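Local coordinates for protein alpha-1,3-glucanase (Paenibacillus glycanilyticus, PDB 6K0P) that probably hydrolyses the alpha-1,3-glucosidic bonds of alpha-1,3-glucan as a glycoside hydrolase of family 87, and binds nigerose through its catalytic domain, at residues N16-I21 and E171-A176; V383-A388 and T407-G412; F427-T432 and I474-I479; V512-P517 and T542-N547. The protein carries 1 engineered substitution. One frame throughout, in Å; residues are numbered along the deposited sequence. Where two conformers were deposited one is given.

Contact 1 of 4, residues N16-I21 and E171-A176; sequences NMPFTI and ETENVA
Phe19 and Glu171 meet face to face: the carboxylate of Glu171 lies over the ring, the two planes 27° apart, with OE1 3.8 Å from Phe19 CG and displaced toward the rim. Met17 of the same segment lays its CB on the opposite face, so the ring is sandwiched. Phe19 reaches this place because its CG sits between the backbone N and the carbonyl carbon (chi1 50°), which sets the ring between Met17 CB and the Glu171 carboxylate, while Glu171 stretches out straight beyond CG to bring its carboxylate level with it. Glu173, with CG opposite its own N (chi1 -168°) and likewise extended, runs alongside Pro18; its OE2 stops 3.5 Å from Pro18 CG, and its OE1 approaches Phe19 CB at 3.9 Å. Both acids are held from outside: Glu171 OE2 by Lys326 and Arg350, Glu173 OE1 by Arg324 and Trp240. The lysine and arginines probably favour charged carboxylates beside the apolar Phe19 and Pro18. On the other face of the pairing Thr172 OG1 touches Thr20 CB at 3.7 Å. The backbones join as antiparallel strands, Thr20 N to Thr172 O and Thr172 N to Thr20 O each 2.9 Å, and beyond the pair a water bridges Pro18 O and Asn174 N. Strand 165-173 thus has strand 20-23 along one edge and bonds to strand 72-80 as well, within an antiparallel sheet, while Tyr348 from strand 343-350 meets Phe19 edge to face and Arg324 from strand 319-326 packs on Pro18 and Phe19, bringing the sheet against the parallel beta-helix.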
loop_
_atom_site.group_PDB
_atom_site.type_symbol
_atom_site.label_atom_id
_atom_site.label_comp_id
_atom_site.label_asym_id
_atom_site.label_seq_id
_atom_site.Cartn_x
_atom_site.Cartn_y
_atom_site.Cartn_z
ATOM N N ASN A 16 -5.285 -1.110 -12.886
ATOM C CA ASN A 16 -6.196 -1.993 -13.607
ATOM C C ASN A 16 -5.687 -3.414 -13.380
ATOM O O ASN A 16 -4.703 -3.838 -13.989
ATOM C CB ASN A 16 -6.211 -1.627 -15.088
ATOM C CG ASN A 16 -7.127 -2.514 -15.896
ATOM O OD1 ASN A 16 -7.905 -3.288 -15.344
ATOM N ND2 ASN A 16 -7.042 -2.405 -17.215
ATOM N N MET A 17 -6.336 -4.137 -12.479
ATOM C CA MET A 17 -5.915 -5.474 -12.113
ATOM C C MET A 17 -6.943 -6.507 -12.565
ATOM O O MET A 17 -8.117 -6.186 -12.778
ATOM C CB MET A 17 -5.722 -5.557 -10.590
ATOM C CG MET A 17 -4.840 -4.445 -10.006
ATOM S SD MET A 17 -3.159 -4.351 -10.671
ATOM C CE MET A 17 -2.605 -6.034 -10.429
ATOM N N PRO A 18 -6.525 -7.765 -12.745
ATOM C CA PRO A 18 -7.472 -8.789 -13.217
ATOM C C PRO A 18 -8.437 -9.274 -12.153
ATOM O O PRO A 18 -9.405 -9.968 -12.491
ATOM C CB PRO A 18 -6.556 -9.936 -13.671
ATOM C CG PRO A 18 -5.322 -9.767 -12.894
ATOM C CD PRO A 18 -5.143 -8.273 -12.695
ATOM N N PHE A 19 -8.204 -8.947 -10.890
ATOM C CA PHE A 19 -9.119 -9.332 -9.834
ATOM C C PHE A 19 -10.090 -8.200 -9.544
ATOM O O PHE A 19 -9.785 -7.020 -9.754
ATOM C CB PHE A 19 -8.371 -9.750 -8.564
ATOM C CG PHE A 19 -7.324 -8.774 -8.110
ATOM C CD1 PHE A 19 -7.651 -7.727 -7.258
ATOM C CD2 PHE A 19 -6.007 -8.927 -8.501
ATOM C CE1 PHE A 19 -6.673 -6.839 -6.825
ATOM C CE2 PHE A 19 -5.026 -8.044 -8.071
ATOM C CZ PHE A 19 -5.362 -6.999 -7.235
ATOM N N THR A 20 -11.279 -8.585 -9.093
ATOM C CA THR A 20 -12.327 -7.674 -8.658
ATOM C C THR A 20 -12.390 -7.728 -7.138
ATOM O O THR A 20 -12.304 -8.808 -6.547
ATOM C CB THR A 20 -13.670 -8.135 -9.231
ATOM O OG1 THR A 20 -13.602 -8.109 -10.662
ATOM C CG2 THR A 20 -14.816 -7.233 -8.768
ATOM N N ILE A 21 -12.520 -6.565 -6.505
ATOM C CA ILE A 21 -12.637 -6.469 -5.055
ATOM C C ILE A 21 -14.092 -6.224 -4.694
ATOM O O ILE A 21 -14.718 -5.278 -5.193
ATOM C CB ILE A 21 -11.747 -5.348 -4.501
ATOM C CG1 ILE A 21 -10.279 -5.672 -4.765
ATOM C CG2 ILE A 21 -12.032 -5.138 -3.011
ATOM C CD1 ILE A 21 -9.369 -4.522 -4.515
ATOM N N GLU A 171 -11.546 -10.894 -2.995
ATOM C CA GLU A 171 -11.029 -10.742 -4.352
ATOM C C GLU A 171 -11.533 -11.919 -5.159
ATOM O O GLU A 171 -11.536 -13.053 -4.669
ATOM C CB GLU A 171 -9.501 -10.827 -4.404
ATOM C CG GLU A 171 -8.751 -9.750 -3.694
ATOM C CD GLU A 171 -7.246 -9.939 -3.824
ATOM O OE1 GLU A 171 -6.789 -10.547 -4.814
ATOM O OE2 GLU A 171 -6.508 -9.481 -2.941
ATOM N N THR A 172 -11.948 -11.661 -6.396
ATOM C CA THR A 172 -12.283 -12.730 -7.335
ATOM C C THR A 172 -11.463 -12.559 -8.606
ATOM O O THR A 172 -11.215 -11.436 -9.043
ATOM C CB THR A 172 -13.791 -12.777 -7.644
ATOM O OG1 THR A 172 -14.151 -11.711 -8.534
ATOM C CG2 THR A 172 -14.596 -12.646 -6.356
ATOM N N GLU A 173 -11.011 -13.674 -9.182
ATOM C CA GLU A 173 -10.139 -13.608 -10.347
ATOM C C GLU A 173 -10.355 -14.844 -11.206
ATOM O O GLU A 173 -10.558 -15.948 -10.688
ATOM C CB GLU A 173 -8.665 -13.511 -9.911
ATOM C CG GLU A 173 -7.705 -13.159 -11.039
ATOM C CD GLU A 173 -6.281 -12.921 -10.561
ATOM O OE1 GLU A 173 -6.072 -12.751 -9.339
ATOM O OE2 GLU A 173 -5.373 -12.913 -11.415
ATOM N N ASN A 174 -10.305 -14.652 -12.525
ATOM C CA ASN A 174 -10.289 -15.758 -13.479
ATOM C C ASN A 174 -8.838 -15.947 -13.919
ATOM O O ASN A 174 -8.335 -15.221 -14.783
ATOM C CB ASN A 174 -11.201 -15.456 -14.662
ATOM C CG ASN A 174 -11.304 -16.620 -15.616
ATOM O OD1 ASN A 174 -10.828 -17.716 -15.319
ATOM N ND2 ASN A 174 -11.940 -16.397 -16.766
ATOM N N VAL A 175 -8.169 -16.914 -13.316
ATOM C CA VAL A 175 -6.745 -17.136 -13.537
ATOM C C VAL A 175 -6.567 -18.090 -14.711
ATOM O O VAL A 175 -7.145 -19.187 -14.735
ATOM C CB VAL A 175 -6.094 -17.701 -12.267
ATOM C CG1 VAL A 175 -4.585 -17.822 -12.450
ATOM C CG2 VAL A 175 -6.408 -16.783 -11.082
ATOM N N ALA A 176 -5.759 -17.668 -15.692
ATOM C CA ALA A 176 -5.443 -18.516 -16.828
ATOM C C ALA A 176 -4.649 -19.737 -16.364
ATOM O O ALA A 176 -4.054 -19.732 -15.282
ATOM C CB ALA A 176 -4.590 -17.721 -17.815
HETATM O O HOH W 1 -10.129 -12.145 -13.987
#

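Contact 2 of 4, residues V383-A388 and T407-G412; sequences VRRAAA and TLTYPG. With ACY (acetic acid), chain K.
Tyr410 lies against the backbone of Ala386 and Ala387: its CB is 3.3 Å from Ala386 O, and its CD2 lies 4.3 Å from Ala387 CB, with Ala387 N near the plane of the ring at its edge. The chi1 of -138° falls away from the staggered values and sets the ring alongside these two alanines. Over one face of the ring sits the methyl group of an acetate, probably from the crystallisation liquor, whose carboxylate is taken edge-on by Arg385. There NE gives a nearly straight bond of 2.8 Å to OXT and NH2 one of 3.0 Å to O, a two-pronged, in-plane grip made possible by an arginine chain extended from CG to NE. Val383 and Thr407 run alongside each other from adjacent coils, their CG2 methyls 3.9 Å apart. Leu408 instead aims at the opposing chain and rests CD1 against Arg384 O at 3.6 Å. Leu408 N bonds to Val383 O, and a water ties Val383 O, Ala386 O and Thr409 N together, so Val383 O accepts from both Leu408 N and the water. The contact occupies successive turns of the parallel beta-helix, between strands 374-383 and 389-392 on one coil and strands 397-407 and 409-416 on the next, with Phe446 of strand 437-446 against Arg385 and Thr409, and Phe462 and Trp466 beside the Tyr410 ring.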
loop_
_atom_site.group_PDB
_atom_site.type_symbol
_atom_site.label_atom_id
_atom_site.label_comp_id
_atom_site.label_asym_id
_atom_site.label_seq_id
_atom_site.Cartn_x
_atom_site.Cartn_y
_atom_site.Cartn_z
ATOM N N VAL A 383 -3.752 0.959 4.321
ATOM C CA VAL A 383 -2.384 1.318 4.679
ATOM C C VAL A 383 -2.285 1.239 6.196
ATOM O O VAL A 383 -2.924 2.020 6.909
ATOM C CB VAL A 383 -2.018 2.717 4.179
ATOM C CG1 VAL A 383 -0.524 2.924 4.343
ATOM C CG2 VAL A 383 -2.422 2.888 2.713
ATOM N N ARG A 384 -1.495 0.295 6.693
ATOM C CA ARG A 384 -1.536 -0.022 8.116
ATOM C C ARG A 384 -0.755 0.968 8.973
ATOM O O ARG A 384 -0.903 0.964 10.200
ATOM C CB ARG A 384 -1.079 -1.464 8.335
ATOM C CG ARG A 384 -1.937 -2.456 7.541
ATOM C CD ARG A 384 -1.701 -3.882 7.991
ATOM N NE ARG A 384 -0.455 -4.440 7.475
ATOM C CZ ARG A 384 -0.083 -5.695 7.688
ATOM N NH1 ARG A 384 -0.853 -6.494 8.417
ATOM N NH2 ARG A 384 1.051 -6.151 7.178
ATOM N N ARG A 385 0.069 1.807 8.353
ATOM C CA ARG A 385 0.757 2.904 9.015
ATOM C C ARG A 385 1.287 3.803 7.912
ATOM O O ARG A 385 1.677 3.302 6.855
ATOM C CB ARG A 385 1.923 2.377 9.871
ATOM C CG ARG A 385 2.789 3.470 10.464
ATOM C CD ARG A 385 3.997 2.879 11.147
ATOM N NE ARG A 385 4.906 3.930 11.585
ATOM C CZ ARG A 385 5.794 3.769 12.551
ATOM N NH1 ARG A 385 5.889 2.594 13.169
ATOM N NH2 ARG A 385 6.581 4.782 12.897
ATOM N N ALA A 386 1.278 5.120 8.151
ATOM C CA ALA A 386 1.775 6.114 7.194
ATOM C C ALA A 386 0.854 6.250 5.979
ATOM O O ALA A 386 -0.346 5.970 6.081
ATOM C CB ALA A 386 3.255 5.894 6.846
ATOM N N ALA A 387 1.364 6.730 4.846
ATOM C CA ALA A 387 0.485 7.211 3.786
ATOM C C ALA A 387 0.358 6.205 2.645
ATOM O O ALA A 387 1.212 5.339 2.446
ATOM C CB ALA A 387 0.984 8.559 3.238
ATOM N N ALA A 388 -0.728 6.339 1.875
ATOM C CA ALA A 388 -0.844 5.556 0.647
ATOM C C ALA A 388 0.229 5.957 -0.361
ATOM O O ALA A 388 0.856 5.099 -0.996
ATOM C CB ALA A 388 -2.252 5.708 0.060
ATOM N N THR A 407 -6.547 4.523 5.276
ATOM C CA THR A 407 -5.300 4.669 6.015
ATOM C C THR A 407 -5.574 4.618 7.514
ATOM O O THR A 407 -6.517 5.246 8.009
ATOM C CB THR A 407 -4.699 6.032 5.692
ATOM O OG1 THR A 407 -5.723 7.017 5.827
ATOM C CG2 THR A 407 -4.195 6.052 4.249
ATOM N N LEU A 408 -4.724 3.895 8.250
ATOM C CA LEU A 408 -4.926 3.816 9.693
ATOM C C LEU A 408 -4.456 5.059 10.442
ATOM O O LEU A 408 -5.075 5.424 11.446
ATOM C CB LEU A 408 -4.266 2.569 10.274
ATOM C CG LEU A 408 -4.915 1.252 9.855
ATOM C CD1 LEU A 408 -4.344 0.115 10.693
ATOM C CD2 LEU A 408 -6.444 1.299 9.978
ATOM N N THR A 409 -3.355 5.707 10.015
ATOM C CA THR A 409 -2.721 6.736 10.845
ATOM C C THR A 409 -2.310 8.024 10.136
ATOM O O THR A 409 -1.769 8.909 10.806
ATOM C CB THR A 409 -1.456 6.198 11.541
ATOM O OG1 THR A 409 -0.462 5.915 10.545
ATOM C CG2 THR A 409 -1.742 4.949 12.355
ATOM N N TYR A 410 -2.518 8.164 8.821
ATOM C CA TYR A 410 -1.796 9.241 8.139
ATOM C C TYR A 410 -2.515 9.593 6.830
ATOM O O TYR A 410 -3.553 8.990 6.516
ATOM C CB TYR A 410 -0.360 8.729 7.933
ATOM C CG TYR A 410 0.770 9.716 8.187
ATOM C CD1 TYR A 410 0.792 10.478 9.344
ATOM C CD2 TYR A 410 1.788 9.911 7.254
ATOM C CE1 TYR A 410 1.811 11.366 9.597
ATOM C CE2 TYR A 410 2.820 10.804 7.503
ATOM C CZ TYR A 410 2.826 11.530 8.671
ATOM O OH TYR A 410 3.856 12.414 8.892
ATOM N N PRO A 411 -2.024 10.570 6.059
ATOM C CA PRO A 411 -2.743 11.007 4.857
ATOM C C PRO A 411 -2.850 9.938 3.783
ATOM O O PRO A 411 -2.100 8.954 3.748
ATOM C CB PRO A 411 -1.867 12.152 4.331
ATOM C CG PRO A 411 -1.212 12.693 5.536
ATOM C CD PRO A 411 -0.926 11.496 6.386
ATOM N N GLY A 412 -3.791 10.176 2.866
ATOM C CA GLY A 412 -3.738 9.495 1.585
ATOM C C GLY A 412 -2.482 9.845 0.807
ATOM O O GLY A 412 -1.841 8.964 0.224
HETATM C C ACY K . 5.368 7.306 10.587
HETATM O O ACY K . 6.515 7.166 11.155
HETATM O OXT ACY K . 4.513 6.439 10.485
HETATM C CH3 ACY K . 5.142 8.708 10.036
HETATM O O HOH W 2 -1.887 4.614 7.783
#

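Contact 3 of 4, residues F427-T432 and I474-I479; sequences FGDQDT and IKNILI. With ACY (acetic acid), chain L.
A loop entering one coil of the right-handed parallel beta-helix is fastened to the next coil here, with Phe427, Asp429 and Thr432 docking on Ile474 to Leu478. Thr432 and Ile477 form a parallel bridge, in which Thr432 N bonds to Asn476 O and Thr432 O receives Leu478 N. Ahead of that bridge the loop bulges out, and Asn476, itself in a left-handed backbone conformation, fills the bend: its ND2 bonds to Gly428 O at 2.9 Å, straight, in the amide plane and on a carbonyl lone pair. Its other amide atom, OD1, is joined through a water to Asp431 OD1 and is also bonded by Asn506, which fixes the flip of the amide. The Asp431 carboxylate crosses the Asn476 side chain at about a right angle, OD1 3.4 Å from Asn476 CB, while OD2 forms a salt bridge with Arg508 of the following coil. Inside the coil the ring of Phe427 takes Ile477 CD1 over one face, a CH-pi contact 3.8 Å from the ring centroid and 16° off its normal. Ile474 CD1 flanks the same ring 3.9 Å from CE2, so two isoleucine tips pin it in the buried core, where Ile415 also touches it. Outside, Lys475 leaves its backbone with CG between N and the carbonyl carbon (chi1 52°) and then runs fully extended past the Gly428 carbonyl. Its NZ ends in a salt bridge with Asp429 OD1 at 2.8 Å, meeting that oxygen nearly along its C-O axis.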
loop_
_atom_site.group_PDB
_atom_site.type_symbol
_atom_site.label_atom_id
_atom_site.label_comp_id
_atom_site.label_asym_id
_atom_site.label_seq_id
_atom_site.Cartn_x
_atom_site.Cartn_y
_atom_site.Cartn_z
ATOM N N PHE A 427 12.180 20.203 -2.461
ATOM C CA PHE A 427 11.626 20.208 -3.806
ATOM C C PHE A 427 12.441 21.127 -4.708
ATOM O O PHE A 427 13.007 22.128 -4.259
ATOM C CB PHE A 427 10.153 20.638 -3.793
ATOM C CG PHE A 427 9.249 19.603 -3.193
ATOM C CD1 PHE A 427 8.805 18.545 -3.959
ATOM C CD2 PHE A 427 8.902 19.650 -1.849
ATOM C CE1 PHE A 427 7.987 17.560 -3.409
ATOM C CE2 PHE A 427 8.086 18.668 -1.288
ATOM C CZ PHE A 427 7.634 17.613 -2.070
ATOM N N GLY A 428 12.494 20.775 -5.986
ATOM C CA GLY A 428 13.273 21.495 -6.971
ATOM C C GLY A 428 12.446 22.466 -7.790
ATOM O O GLY A 428 11.371 22.914 -7.379
ATOM N N ASP A 429 12.957 22.785 -8.980
ATOM C CA ASP A 429 12.410 23.869 -9.792
ATOM C C ASP A 429 11.384 23.418 -10.822
ATOM O O ASP A 429 10.828 24.270 -11.530
ATOM C CB ASP A 429 13.544 24.637 -10.478
ATOM C CG ASP A 429 14.291 25.533 -9.512
ATOM O OD1 ASP A 429 13.895 25.606 -8.327
ATOM O OD2 ASP A 429 15.277 26.163 -9.942
ATOM N N GLN A 430 11.115 22.122 -10.932
ATOM C CA GLN A 430 10.088 21.620 -11.831
ATOM C C GLN A 430 9.012 20.917 -11.014
ATOM O O GLN A 430 9.295 20.343 -9.954
ATOM C CB GLN A 430 10.693 20.685 -12.900
ATOM C CG GLN A 430 11.708 21.406 -13.790
ATOM C CD GLN A 430 12.224 20.566 -14.954
ATOM O OE1 GLN A 430 11.924 19.381 -15.073
ATOM N NE2 GLN A 430 13.005 21.192 -15.825
ATOM N N ASP A 431 7.780 20.969 -11.519
ATOM C CA ASP A 431 6.619 20.553 -10.737
ATOM C C ASP A 431 6.692 19.097 -10.286
ATOM O O ASP A 431 7.094 18.198 -11.037
ATOM C CB ASP A 431 5.343 20.714 -11.560
ATOM C CG ASP A 431 4.766 22.106 -11.485
ATOM O OD1 ASP A 431 5.137 22.884 -10.576
ATOM O OD2 ASP A 431 3.933 22.414 -12.350
ATOM N N THR A 432 6.253 18.880 -9.051
ATOM C CA THR A 432 5.811 17.579 -8.577
ATOM C C THR A 432 4.301 17.587 -8.740
ATOM O O THR A 432 3.623 18.464 -8.192
ATOM C CB THR A 432 6.202 17.415 -7.113
ATOM O OG1 THR A 432 7.634 17.444 -7.002
ATOM C CG2 THR A 432 5.659 16.102 -6.547
ATOM N N ILE A 474 9.975 24.089 -0.230
ATOM C CA ILE A 474 8.664 23.538 -0.548
ATOM C C ILE A 474 8.080 24.390 -1.669
ATOM O O ILE A 474 7.666 25.541 -1.444
ATOM C CB ILE A 474 7.753 23.457 0.693
ATOM C CG1 ILE A 474 6.301 23.182 0.302
ATOM C CG2 ILE A 474 7.863 24.719 1.567
ATOM C CD1 ILE A 474 6.053 21.756 -0.157
ATOM N N LYS A 475 8.085 23.851 -2.884
ATOM C CA LYS A 475 7.769 24.658 -4.053
ATOM C C LYS A 475 7.377 23.760 -5.213
ATOM O O LYS A 475 7.768 22.590 -5.284
ATOM C CB LYS A 475 8.947 25.559 -4.462
ATOM C CG LYS A 475 10.284 24.825 -4.630
ATOM C CD LYS A 475 11.366 25.778 -5.136
ATOM C CE LYS A 475 12.752 25.161 -5.051
ATOM N NZ LYS A 475 13.809 26.096 -5.569
ATOM N N ASN A 476 6.598 24.332 -6.133
ATOM C CA ASN A 476 6.287 23.692 -7.408
ATOM C C ASN A 476 5.538 22.376 -7.200
ATOM O O ASN A 476 6.009 21.296 -7.550
ATOM C CB ASN A 476 7.557 23.527 -8.252
ATOM C CG ASN A 476 8.196 24.859 -8.563
ATOM O OD1 ASN A 476 7.520 25.769 -9.040
ATOM N ND2 ASN A 476 9.482 25.004 -8.248
ATOM N N ILE A 477 4.352 22.504 -6.605
ATOM C CA ILE A 477 3.460 21.392 -6.296
ATOM C C ILE A 477 2.144 21.676 -6.994
ATOM O O ILE A 477 1.532 22.723 -6.757
ATOM C CB ILE A 477 3.218 21.275 -4.783
ATOM C CG1 ILE A 477 4.541 21.168 -4.015
ATOM C CG2 ILE A 477 2.260 20.117 -4.480
ATOM C CD1 ILE A 477 5.347 19.938 -4.323
ATOM N N LEU A 478 1.705 20.754 -7.846
ATOM C CA LEU A 478 0.446 20.880 -8.568
ATOM C C LEU A 478 -0.431 19.688 -8.211
ATOM O O LEU A 478 -0.042 18.539 -8.454
ATOM C CB LEU A 478 0.695 20.946 -10.076
ATOM C CG LEU A 478 -0.557 20.964 -10.944
ATOM C CD1 LEU A 478 -1.411 22.156 -10.577
ATOM C CD2 LEU A 478 -0.198 21.005 -12.430
ATOM N N ILE A 479 -1.591 19.956 -7.616
ATOM C CA ILE A 479 -2.542 18.922 -7.206
ATOM C C ILE A 479 -3.798 19.153 -8.026
ATOM O O ILE A 479 -4.467 20.179 -7.860
ATOM C CB ILE A 479 -2.855 18.991 -5.702
ATOM C CG1 ILE A 479 -1.597 18.714 -4.869
ATOM C CG2 ILE A 479 -3.985 18.018 -5.335
ATOM C CD1 ILE A 479 -1.661 19.225 -3.441
HETATM C C ACY L . 15.608 21.204 -10.936
HETATM O O ACY L . 14.831 20.417 -11.590
HETATM O OXT ACY L . 15.307 21.822 -9.922
HETATM C CH3 ACY L . 17.012 21.320 -11.566
HETATM O O HOH W 3 8.640 19.965 -7.134
HETATM O O HOH W 4 5.797 25.390 -11.190
#

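Contact 4 of 4, residues V512-P517 and T542-N547; sequences VNINNP and TNVKVN
Asn547 stands beside Asn515 of the coil before it, the two side chains running alongside each other from neighbouring parallel strands. From Asn547 the CB passes 3.7 Å from Asn515 OD1 and 3.9 Å from Ile514 O. CG continues at 3.7 Å from that same Asn515 oxygen, placed there by a chi1 of -57° that nearly repeats the torsion of Asn515. At the tip ND2 donates to Asn515 OD1 over 2.8 Å, a bond of 172° at the hydrogen that lies in the amide plane of Asn547; the two amides are nearly coplanar. A second proton of ND2 goes to a water that also binds Asn513 OD1. Asn515 ND2 in turn bonds to Asn485 OD1 on the preceding coil, which makes this an asparagine ladder, the stacking of like side chains familiar from parallel beta-helices. Asn513 lies along Lys545 on the same face, its OD1 3.6 Å from Lys545 CB, and passes its ND2 to Asp483. The opposite face is apolar: Ile514 CD1 rests 4.1 Å from Val546 CG2, and Val512 packs on Val544. Between the faces runs an unbroken parallel ladder, from Val512 N to Asn543 O at the start to Asn516 N to Asn547 O at 2.8 Å at the finish, the strands only 9° from parallel. One side of the sheet therefore carries an amide ladder in which Asn515, the middle rung, both gives and takes a bond, the other an aliphatic stack facing the core, and one side-chain amide bond adds to the five backbone bonds joining the coils.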
loop_
_atom_site.group_PDB
_atom_site.type_symbol
_atom_site.label_atom_id
_atom_site.label_comp_id
_atom_site.label_asym_id
_atom_site.label_seq_id
_atom_site.Cartn_x
_atom_site.Cartn_y
_atom_site.Cartn_z
ATOM N N VAL A 512 -10.844 19.868 -7.637
ATOM C CA VAL A 512 -10.810 18.997 -6.469
ATOM C C VAL A 512 -12.172 19.050 -5.796
ATOM O O VAL A 512 -12.727 20.136 -5.598
ATOM C CB VAL A 512 -9.686 19.394 -5.494
ATOM C CG1 VAL A 512 -9.785 18.599 -4.198
ATOM C CG2 VAL A 512 -8.330 19.172 -6.152
ATOM N N ASN A 513 -12.710 17.882 -5.455
ATOM C CA ASN A 513 -13.946 17.766 -4.694
ATOM C C ASN A 513 -13.626 17.143 -3.344
ATOM O O ASN A 513 -12.958 16.102 -3.281
ATOM C CB ASN A 513 -14.960 16.901 -5.446
ATOM C CG ASN A 513 -15.365 17.516 -6.758
ATOM O OD1 ASN A 513 -15.798 18.667 -6.803
ATOM N ND2 ASN A 513 -15.201 16.767 -7.842
ATOM N N ILE A 514 -14.072 17.789 -2.273
ATOM C CA ILE A 514 -13.856 17.312 -0.912
ATOM C C ILE A 514 -15.229 17.067 -0.304
ATOM O O ILE A 514 -15.960 18.021 -0.003
ATOM C CB ILE A 514 -13.052 18.315 -0.076
ATOM C CG1 ILE A 514 -11.667 18.547 -0.705
ATOM C CG2 ILE A 514 -12.924 17.818 1.364
ATOM C CD1 ILE A 514 -11.007 19.862 -0.289
ATOM N N ASN A 515 -15.585 15.800 -0.119
ATOM C CA ASN A 515 -16.956 15.413 0.201
ATOM C C ASN A 515 -17.043 14.874 1.619
ATOM O O ASN A 515 -16.338 13.924 1.973
ATOM C CB ASN A 515 -17.445 14.355 -0.787
ATOM C CG ASN A 515 -17.426 14.854 -2.210
ATOM O OD1 ASN A 515 -17.930 15.940 -2.507
ATOM N ND2 ASN A 515 -16.816 14.077 -3.102
ATOM N N ASN A 516 -17.908 15.487 2.428
ATOM C CA ASN A 516 -18.196 15.050 3.791
ATOM C C ASN A 516 -16.968 14.927 4.694
ATOM O O ASN A 516 -16.860 13.942 5.433
ATOM C CB ASN A 516 -18.947 13.713 3.771
ATOM C CG ASN A 516 -20.089 13.700 2.777
ATOM O OD1 ASN A 516 -20.971 14.556 2.822
ATOM N ND2 ASN A 516 -20.072 12.737 1.863
ATOM N N PRO A 517 -16.046 15.893 4.721
ATOM C CA PRO A 517 -14.982 15.826 5.733
ATOM C C PRO A 517 -15.569 16.076 7.116
ATOM O O PRO A 517 -16.410 16.959 7.293
ATOM C CB PRO A 517 -14.035 16.958 5.319
ATOM C CG PRO A 517 -14.939 17.972 4.696
ATOM C CD PRO A 517 -16.046 17.194 4.019
ATOM N N THR A 542 -8.497 26.502 -7.716
ATOM C CA THR A 542 -9.377 26.676 -8.864
ATOM C C THR A 542 -10.329 25.492 -8.887
ATOM O O THR A 542 -9.883 24.342 -8.912
ATOM C CB THR A 542 -8.563 26.704 -10.157
ATOM O OG1 THR A 542 -7.546 27.706 -10.063
ATOM C CG2 THR A 542 -9.462 26.997 -11.356
ATOM N N ASN A 543 -11.631 25.767 -8.882
ATOM C CA ASN A 543 -12.639 24.712 -8.980
ATOM C C ASN A 543 -12.476 23.680 -7.863
ATOM O O ASN A 543 -12.497 22.468 -8.095
ATOM C CB ASN A 543 -12.633 24.051 -10.361
ATOM C CG ASN A 543 -13.889 23.250 -10.621
ATOM O OD1 ASN A 543 -14.955 23.565 -10.092
ATOM N ND2 ASN A 543 -13.770 22.201 -11.428
ATOM N N VAL A 544 -12.310 24.172 -6.639
ATOM C CA VAL A 544 -12.216 23.319 -5.458
ATOM C C VAL A 544 -13.541 23.438 -4.712
ATOM O O VAL A 544 -13.899 24.515 -4.219
ATOM C CB VAL A 544 -11.015 23.688 -4.578
ATOM C CG1 VAL A 544 -11.002 22.829 -3.310
ATOM C CG2 VAL A 544 -9.704 23.505 -5.359
ATOM N N LYS A 545 -14.284 22.335 -4.651
ATOM C CA LYS A 545 -15.582 22.293 -3.989
ATOM C C LYS A 545 -15.445 21.573 -2.653
ATOM O O LYS A 545 -14.860 20.486 -2.584
ATOM C CB LYS A 545 -16.603 21.560 -4.862
ATOM C CG LYS A 545 -16.919 22.249 -6.196
ATOM C CD LYS A 545 -17.358 23.700 -5.978
ATOM C CE LYS A 545 -18.122 24.248 -7.181
ATOM N NZ LYS A 545 -17.266 24.396 -8.384
ATOM N N VAL A 546 -15.977 22.180 -1.595
ATOM C CA VAL A 546 -16.086 21.537 -0.291
ATOM C C VAL A 546 -17.565 21.310 -0.021
ATOM O O VAL A 546 -18.347 22.270 0.021
ATOM C CB VAL A 546 -15.444 22.381 0.817
ATOM C CG1 VAL A 546 -15.675 21.733 2.176
ATOM C CG2 VAL A 546 -13.955 22.567 0.558
ATOM N N ASN A 547 -17.954 20.048 0.164
ATOM C CA ASN A 547 -19.362 19.680 0.270
ATOM C C ASN A 547 -19.633 19.041 1.622
ATOM O O ASN A 547 -19.000 18.042 1.982
ATOM C CB ASN A 547 -19.751 18.725 -0.857
ATOM C CG ASN A 547 -19.483 19.308 -2.219
ATOM O OD1 ASN A 547 -19.895 20.435 -2.517
ATOM N ND2 ASN A 547 -18.768 18.561 -3.052
HETATM O O HOH W 5 -14.491 20.543 -8.508
HETATM O O HOH W 6 -18.390 18.797 -5.986
#

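Contact 1 belongs to the antiparallel sheet, contacts 2, 3 and 4 to the parallel beta-helix, and none touches another. Contacts 3 and 4 come nearest, about 4 Å between closest atoms though 22 Å between centres, because strands 475-485 and 512-515 are neighbours. Contact 2 has its centre 25 Å from that of contact 1, 23 Å from contact 3 and 21 Å from contact 4. Of contacts 1, 2 and 3 it lies closest to bound sugar: the Tyr410 side chain is about 5 Å from a glucose, against about 11 Å for Glu171 in contact 1 and about 13 Å for Phe427 in contact 3. Contact 1 instead lies near the calcium ion, about 8 Å from the Ile21 side chain.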